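Local coordinates for protein 5'-tyrosyl-DNA phosphodiesterase (Caenorhabditis elegans, PDB 4FVA) that belongs to the endonuclease/exonuclease/phosphatase family of DNase I-like proteins and binds a magnesium ion, at residues S18-G23 with L50-D55. Numbering follows the deposited sequence.
Sequences SWNIDG and LQEVVD. With MG (magnesium ion), chain F.
S18 OG is held by the Q51 amide and a water. It accepts from Q51 NE2 at 3.0 Å, with the hydroxyl oxygen close to the amide plane. It also donates to the water, which in turn donates to Q51 OE1. The Q51 chain bends at chi2 (86°), which turns its amide so that NE2 meets S18 OG and OE1 comes near the W19-N20 peptide. N124 is a further partner of Q51 NE2. The two strands run parallel: Q51 N bonds W19 O, and I21 N bonds Q51 O. They are the neighbouring strands of a beta-alpha-beta unit, joined through helix 29-43. The magnesium ligands D22 and E52 follow the paired residues, E52 where its chain turns a corner, as in the four-layered DNase I-like fold. D22 OD1 binds the magnesium ion at 2.4 Å and E52 OE1 binds it at 2.6 Å. Their side chains lie side by side, with the carboxylate planes 80° apart. N20 forms an Asx turn, its OD1 accepting from D22 N at 2.9 Å. N20 ND2 reaches E52 OE2, whose position is less sure, and also D165. G23 N bonds E52 O at 2.9 Å. I21 CG2 packs on L50 CD2 at 3.9 Å and also lies over the W19 ring near its rim.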
ATOM      1  N   SER A  18       2.246   0.298  -3.637  1.00 20.28           N
ATOM      2  CA  SER A  18       2.099   0.456  -2.183  1.00 20.09           C
ATOM      3  C   SER A  18       3.457   0.353  -1.503  1.00 22.71           C
ATOM      4  O   SER A  18       4.268  -0.517  -1.858  1.00 20.71           O
ATOM      5  CB  SER A  18       1.148  -0.593  -1.611  1.00 19.98           C
ATOM      6  OG  SER A  18       1.023  -0.446  -0.205  1.00 19.82           O
ATOM      7  N   TRP A  19       3.704   1.214  -0.518  1.00 20.20           N
ATOM      8  CA  TRP A  19       5.033   1.301   0.080  1.00 20.45           C
ATOM      9  C   TRP A  19       4.997   1.811   1.509  1.00 20.25           C
ATOM     10  O   TRP A  19       4.488   2.904   1.781  1.00 19.96           O
ATOM     11  CB  TRP A  19       5.907   2.238  -0.759  1.00 20.60           C
ATOM     12  CG  TRP A  19       7.381   1.989  -0.676  1.00 20.99           C
ATOM     13  CD1 TRP A  19       8.039   1.090   0.140  1.00 21.22           C
ATOM     14  CD2 TRP A  19       8.396   2.640  -1.455  1.00 23.81           C
ATOM     15  NE1 TRP A  19       9.390   1.152  -0.094  1.00 21.59           N
ATOM     16  CE2 TRP A  19       9.638   2.086  -1.070  1.00 22.75           C
ATOM     17  CE3 TRP A  19       8.373   3.629  -2.447  1.00 21.20           C
ATOM     18  CZ2 TRP A  19      10.850   2.485  -1.653  1.00 21.94           C
ATOM     19  CZ3 TRP A  19       9.576   4.032  -3.023  1.00 21.53           C
ATOM     20  CH2 TRP A  19      10.802   3.457  -2.619  1.00 21.89           C
ATOM     21  N   ASN A  20       5.539   1.010   2.420  1.00 20.44           N
ATOM     22  CA  ASN A  20       5.800   1.493   3.765  1.00 20.34           C
ATOM     23  C   ASN A  20       7.139   2.194   3.693  1.00 20.55           C
ATOM     24  O   ASN A  20       8.164   1.543   3.454  1.00 20.92           O
ATOM     25  CB  ASN A  20       5.808   0.337   4.768  1.00 20.47           C
ATOM     26  CG  ASN A  20       6.189   0.781   6.167  1.00 20.42           C
ATOM     27  OD1 ASN A  20       6.993   1.698   6.336  1.00 20.45           O
ATOM     28  ND2 ASN A  20       5.601   0.139   7.179  1.00 20.35           N
ATOM     29  N   ILE A  21       7.133   3.515   3.866  1.00 20.34           N
ATOM     30  CA  ILE A  21       8.351   4.289   3.618  1.00 20.54           C
ATOM     31  C   ILE A  21       9.222   4.525   4.867  1.00 20.64           C
ATOM     32  O   ILE A  21      10.206   5.281   4.833  1.00 20.78           O
ATOM     33  CB  ILE A  21       8.056   5.608   2.876  1.00 20.36           C
ATOM     34  CG1 ILE A  21       7.199   6.547   3.715  1.00 20.28           C
ATOM     35  CG2 ILE A  21       7.406   5.308   1.473  1.00 20.35           C
ATOM     36  CD1 ILE A  21       6.916   7.872   3.040  1.00 19.82           C
ATOM     37  N   ASP A  22       8.870   3.858   5.962  1.00 20.58           N
ATOM     38  CA  ASP A  22       9.756   3.844   7.125  1.00 20.74           C
ATOM     39  C   ASP A  22      10.060   5.263   7.588  1.00 21.55           C
ATOM     40  O   ASP A  22      11.211   5.592   7.891  1.00 23.05           O
ATOM     41  CB  ASP A  22      11.052   3.117   6.753  1.00 21.20           C
ATOM     42  CG  ASP A  22      11.851   2.645   7.962  1.00 27.34           C
ATOM     43  OD1 ASP A  22      11.309   2.655   9.083  1.00 22.45           O
ATOM     44  OD2 ASP A  22      13.028   2.250   7.773  1.00 26.79           O
ATOM     45  N   GLY A  23       9.027   6.097   7.660  1.00 20.21           N
ATOM     46  CA  GLY A  23       9.193   7.454   8.167  1.00 23.25           C
ATOM     47  C   GLY A  23       9.584   7.520   9.641  1.00 28.93           C
ATOM     48  O   GLY A  23      10.094   8.546  10.115  1.00 20.03           O
ATOM     49  N   LEU A  50       0.803   4.919   0.529  1.00 19.03           N
ATOM     50  CA  LEU A  50       1.955   5.006   1.442  1.00 20.31           C
ATOM     51  C   LEU A  50       1.536   4.691   2.875  1.00 19.93           C
ATOM     52  O   LEU A  50       0.411   5.008   3.273  1.00 18.76           O
ATOM     53  CB  LEU A  50       2.575   6.407   1.419  1.00 20.22           C
ATOM     54  CG  LEU A  50       3.048   6.926   0.055  1.00 20.67           C
ATOM     55  CD1 LEU A  50       3.570   8.352   0.206  1.00 19.30           C
ATOM     56  CD2 LEU A  50       4.144   5.996  -0.492  1.00 19.71           C
ATOM     57  N   GLN A  51       2.450   4.092   3.640  1.00 20.97           N
ATOM     58  CA  GLN A  51       2.275   3.900   5.073  1.00 19.15           C
ATOM     59  C   GLN A  51       3.514   4.397   5.827  1.00 19.30           C
ATOM     60  O   GLN A  51       4.603   4.511   5.247  1.00 19.55           O
ATOM     61  CB  GLN A  51       2.000   2.424   5.403  1.00 19.28           C
ATOM     62  CG  GLN A  51       0.907   1.775   4.575  1.00 19.19           C
ATOM     63  CD  GLN A  51       1.403   1.207   3.257  1.00 19.44           C
ATOM     64  OE1 GLN A  51       2.534   0.711   3.169  1.00 19.75           O
ATOM     65  NE2 GLN A  51       0.548   1.273   2.215  1.00 19.31           N
ATOM     66  N   GLU A  52       3.355   4.656   7.124  1.00 20.76           N
ATOM     67  CA  GLU A  52       4.423   5.231   7.944  1.00 19.29           C
ATOM     68  C   GLU A  52       4.988   6.509   7.341  1.00 19.28           C
ATOM     69  O   GLU A  52       6.201   6.697   7.284  1.00 20.07           O
ATOM     70  CB  GLU A  52       5.551   4.220   8.209  1.00 19.66           C
ATOM     71  CG  GLU A  52       5.276   3.348   9.418  1.00 29.05           C
ATOM     72  CD  GLU A  52       6.471   2.552   9.860  1.00 31.34           C
ATOM     73  OE1 GLU A  52       7.565   3.147  10.065  1.00 24.75           O
ATOM     74  OE2 GLU A  52       6.309   1.317   9.981  1.00 27.64           O
ATOM     75  N   VAL A  53       4.097   7.385   6.899  1.00 19.02           N
ATOM     76  CA  VAL A  53       4.459   8.731   6.480  1.00 18.98           C
ATOM     77  C   VAL A  53       4.543   9.563   7.758  1.00 22.47           C
ATOM     78  O   VAL A  53       3.702   9.395   8.643  1.00 18.66           O
ATOM     79  CB  VAL A  53       3.392   9.311   5.556  1.00 18.77           C
ATOM     80  CG1 VAL A  53       3.820  10.677   5.034  1.00 18.78           C
ATOM     81  CG2 VAL A  53       3.123   8.337   4.391  1.00 18.88           C
ATOM     82  N   VAL A  54       5.539  10.447   7.851  1.00 19.73           N
ATOM     83  CA  VAL A  54       5.689  11.365   8.991  1.00 18.86           C
ATOM     84  C   VAL A  54       5.746  12.822   8.538  1.00 28.30           C
ATOM     85  O   VAL A  54       6.011  13.104   7.370  1.00 18.89           O
ATOM     86  CB  VAL A  54       6.944  11.026   9.840  1.00 23.93           C
ATOM     87  CG1 VAL A  54       6.853   9.610  10.408  1.00 20.84           C
ATOM     88  CG2 VAL A  54       8.224  11.190   9.001  1.00 19.39           C
ATOM     89  N   ASP A  55       5.473  13.748   9.454  1.00 25.96           N
ATOM     90  CA  ASP A  55       5.477  15.173   9.109  1.00 29.60           C
ATOM     91  C   ASP A  55       6.876  15.654   8.760  1.00 31.56           C
ATOM     92  O   ASP A  55       7.065  16.471   7.859  1.00 33.30           O
ATOM     93  CB  ASP A  55       4.913  16.006  10.258  1.00 27.35           C
ATOM     94  CG  ASP A  55       3.432  15.774  10.478  1.00 34.17           C
ATOM     95  OD1 ASP A  55       2.715  15.415   9.517  1.00 28.76           O
ATOM     96  OD2 ASP A  55       2.990  15.907  11.636  1.00 44.37           O
TER
HETATM   97 MG    MG F 402       9.607   1.625  10.364  1.00 33.25          MG
HETATM   98  O   HOH W   1       2.945  -1.340   1.486  1.00 20.27           O
HETATM   99  O   HOH W   2       9.142   0.652   8.107  1.00 23.86           O
HETATM  100  O   HOH W   3      10.955   2.110  12.478  1.00 32.58           O